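Local coordinates for endoribonuclease L-PSP/chorismate mutase-like domain-containing protein (Agrobacterium tumefaciens, PDB 3D01), which is of unknown function but belongs to the YjgF/chorismate mutase-like family of putative endoribonucleases and assembles as a trimer, at residues K104-V109 against E156-V161. Numbering follows the deposited sequence.
Sequences KLNGFV and EIDAIV
K104, N106 and F108 pair with I160, D158 and E156 as antiparallel, hydrogen-bonded partners; the axes of 104-109 and 156-161 approach to 4.7 Å, their N-to-C directions 169° apart. Six backbone bonds join them, two to each pair. The F108–E156 pair is short, F108 N reaching E156 O at 2.8 Å; in the middle N106 N to D158 O and D158 N to N106 O are both 3.2 Å, and N106 N lies well above the carbonyl plane of D158. Between these pairs, L105 faces A159 and G107 faces I157, where CA-H...O contacts supplement the bonding.

On one side of the sheet L105 leans across the strands until its CD2 lies 3.4 Å from A159 CB, a tight carbon contact, while L105 CB meets I157 CG2 at 4.0 Å. Helices 70-91 and 118-133 pack over this apolar layer. On the other side D158 holds CG between its backbone N and carbonyl carbon (chi1 74°), which swings the carboxylate toward the opposite strand. D158 OD1 comes 3.2 Å from N106 CB, and D158 OD2 sits near the plane of the F108 ring, at its edge, 4.0 Å from F108 CE2.

This second face meets the neighbouring subunits: D158 OD2 forms a salt bridge with K104 of the second subunit, and K104 NZ with D158 of the third. The strand pair thus gives an acid to one interface and a lysine to another, the buried carboxylate probably stabilised by K104 of the second subunit, consistent with the trimers of the YjgF family.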
ATOM      1  N   LYS I 104      -7.337   3.470  -6.422  1.00 18.23           N
ATOM      2  CA  LYS I 104      -7.159   3.066  -5.014  1.00 17.34           C
ATOM      3  C   LYS I 104      -6.753   4.246  -4.137  1.00 16.76           C
ATOM      4  O   LYS I 104      -5.983   5.085  -4.550  1.00 16.61           O
ATOM      5  CB  LYS I 104      -6.102   1.945  -4.950  1.00 16.96           C
ATOM      6  CG  LYS I 104      -5.716   1.435  -3.555  1.00 17.59           C
ATOM      7  CD  LYS I 104      -6.832   0.566  -3.003  1.00 18.35           C
ATOM      8  CE  LYS I 104      -6.416  -0.047  -1.651  1.00 18.55           C
ATOM      9  NZ  LYS I 104      -5.192  -0.939  -1.758  1.00 17.42           N
ATOM     10  N   LEU I 105      -7.304   4.288  -2.930  1.00 16.79           N
ATOM     11  CA  LEU I 105      -6.785   5.139  -1.856  1.00 16.74           C
ATOM     12  C   LEU I 105      -6.411   4.237  -0.673  1.00 16.84           C
ATOM     13  O   LEU I 105      -7.182   3.333  -0.299  1.00 17.46           O
ATOM     14  CB  LEU I 105      -7.846   6.136  -1.359  1.00 17.12           C
ATOM     15  CG  LEU I 105      -8.451   7.133  -2.333  1.00 19.27           C
ATOM     16  CD1 LEU I 105      -9.456   7.972  -1.515  1.00 20.91           C
ATOM     17  CD2 LEU I 105      -7.404   8.003  -3.006  1.00 20.12           C
ATOM     18  N   ASN I 106      -5.264   4.513  -0.087  1.00 16.38           N
ATOM     19  CA  ASN I 106      -4.872   3.914   1.202  1.00 16.65           C
ATOM     20  C   ASN I 106      -5.002   5.001   2.268  1.00 16.38           C
ATOM     21  O   ASN I 106      -4.290   5.997   2.231  1.00 15.64           O
ATOM     22  CB  ASN I 106      -3.454   3.328   1.154  1.00 18.53           C
ATOM     23  CG  ASN I 106      -3.298   2.263   0.084  1.00 20.33           C
ATOM     24  OD1 ASN I 106      -2.576   2.449  -0.911  1.00 26.11           O
ATOM     25  ND2 ASN I 106      -3.969   1.148   0.274  1.00 20.60           N
ATOM     26  N   GLY I 107      -5.942   4.800   3.191  1.00 15.72           N
ATOM     27  CA  GLY I 107      -6.249   5.738   4.251  1.00 15.60           C
ATOM     28  C   GLY I 107      -5.652   5.269   5.565  1.00 15.63           C
ATOM     29  O   GLY I 107      -6.062   4.243   6.116  1.00 15.50           O
ATOM     30  N   PHE I 108      -4.676   6.038   6.047  1.00 15.90           N
ATOM     31  CA  PHE I 108      -3.965   5.744   7.269  1.00 15.10           C
ATOM     32  C   PHE I 108      -4.447   6.703   8.341  1.00 15.28           C
ATOM     33  O   PHE I 108      -4.280   7.906   8.198  1.00 14.87           O
ATOM     34  CB  PHE I 108      -2.464   5.937   7.065  1.00 16.48           C
ATOM     35  CG  PHE I 108      -1.920   5.244   5.860  1.00 17.08           C
ATOM     36  CD1 PHE I 108      -1.937   3.879   5.775  1.00 22.66           C
ATOM     37  CD2 PHE I 108      -1.364   5.963   4.820  1.00 20.97           C
ATOM     38  CE1 PHE I 108      -1.434   3.232   4.662  1.00 23.13           C
ATOM     39  CE2 PHE I 108      -0.846   5.316   3.708  1.00 20.83           C
ATOM     40  CZ  PHE I 108      -0.873   3.967   3.634  1.00 20.48           C
ATOM     41  N   VAL I 109      -5.027   6.174   9.422  1.00 14.63           N
ATOM     42  CA  VAL I 109      -5.631   6.989  10.481  1.00 14.34           C
ATOM     43  C   VAL I 109      -4.878   6.774  11.820  1.00 14.27           C
ATOM     44  O   VAL I 109      -4.848   5.652  12.333  1.00 13.48           O
ATOM     45  CB  VAL I 109      -7.113   6.614  10.677  1.00 14.50           C
ATOM     46  CG1 VAL I 109      -7.757   7.492  11.761  1.00 14.23           C
ATOM     47  CG2 VAL I 109      -7.862   6.660   9.326  1.00 14.99           C
ATOM     48  N   GLU I 156      -3.289  10.322   6.915  1.00 15.39           N
ATOM     49  CA  GLU I 156      -2.478  10.418   5.715  1.00 15.06           C
ATOM     50  C   GLU I 156      -3.086   9.465   4.667  1.00 15.65           C
ATOM     51  O   GLU I 156      -3.524   8.334   4.979  1.00 15.34           O
ATOM     52  CB  GLU I 156      -1.039  10.006   6.000  1.00 15.43           C
ATOM     53  CG  GLU I 156      -0.129   9.982   4.803  1.00 16.19           C
ATOM     54  CD  GLU I 156       1.261   9.355   5.123  1.00 16.93           C
ATOM     55  OE1 GLU I 156       1.680   9.357   6.294  1.00 19.17           O
ATOM     56  OE2 GLU I 156       1.933   8.840   4.197  1.00 22.32           O
ATOM     57  N   ILE I 157      -3.103   9.914   3.427  1.00 15.12           N
ATOM     58  CA  ILE I 157      -3.815   9.166   2.382  1.00 15.30           C
ATOM     59  C   ILE I 157      -3.011   9.269   1.103  1.00 15.77           C
ATOM     60  O   ILE I 157      -2.667  10.374   0.679  1.00 16.91           O
ATOM     61  CB  ILE I 157      -5.266   9.697   2.099  1.00 15.40           C
ATOM     62  CG1 ILE I 157      -6.149   9.807   3.362  1.00 13.59           C
ATOM     63  CG2 ILE I 157      -5.982   8.788   1.055  1.00 15.73           C
ATOM     64  CD1 ILE I 157      -7.636  10.183   3.066  1.00 16.33           C
ATOM     65  N   ASP I 158      -2.691   8.111   0.520  1.00 15.62           N
ATOM     66  CA  ASP I 158      -2.049   8.058  -0.783  1.00 16.50           C
ATOM     67  C   ASP I 158      -3.061   7.542  -1.819  1.00 16.46           C
ATOM     68  O   ASP I 158      -4.204   7.171  -1.473  1.00 16.08           O
ATOM     69  CB  ASP I 158      -0.721   7.282  -0.748  1.00 17.01           C
ATOM     70  CG  ASP I 158      -0.875   5.782  -0.625  1.00 18.69           C
ATOM     71  OD1 ASP I 158      -1.945   5.191  -0.938  1.00 21.75           O
ATOM     72  OD2 ASP I 158       0.134   5.180  -0.202  1.00 22.91           O
ATOM     73  N   ALA I 159      -2.660   7.569  -3.089  1.00 16.70           N
ATOM     74  CA  ALA I 159      -3.600   7.234  -4.152  1.00 16.78           C
ATOM     75  C   ALA I 159      -2.896   6.707  -5.394  1.00 16.96           C
ATOM     76  O   ALA I 159      -1.750   7.031  -5.659  1.00 15.75           O
ATOM     77  CB  ALA I 159      -4.434   8.453  -4.527  1.00 17.34           C
ATOM     78  N   ILE I 160      -3.632   5.891  -6.127  1.00 17.60           N
ATOM     79  CA  ILE I 160      -3.270   5.473  -7.470  1.00 18.83           C
ATOM     80  C   ILE I 160      -4.467   5.863  -8.359  1.00 18.43           C
ATOM     81  O   ILE I 160      -5.633   5.554  -8.056  1.00 18.56           O
ATOM     82  CB  ILE I 160      -3.051   3.958  -7.572  1.00 18.00           C
ATOM     83  CG1 ILE I 160      -1.983   3.479  -6.586  1.00 19.61           C
ATOM     84  CG2 ILE I 160      -2.781   3.551  -9.020  1.00 18.62           C
ATOM     85  CD1 ILE I 160      -2.001   1.974  -6.370  1.00 21.87           C
ATOM     86  N   VAL I 161      -4.164   6.574  -9.441  1.00 19.73           N
ATOM     87  CA  VAL I 161      -5.182   7.142 -10.310  1.00 19.92           C
ATOM     88  C   VAL I 161      -4.825   6.756 -11.762  1.00 21.26           C
ATOM     89  O   VAL I 161      -3.675   6.851 -12.187  1.00 21.51           O
ATOM     90  CB  VAL I 161      -5.224   8.681 -10.155  1.00 19.58           C
ATOM     91  CG1 VAL I 161      -6.267   9.280 -11.073  1.00 18.22           C
ATOM     92  CG2 VAL I 161      -5.414   9.132  -8.673  1.00 18.03           C
TER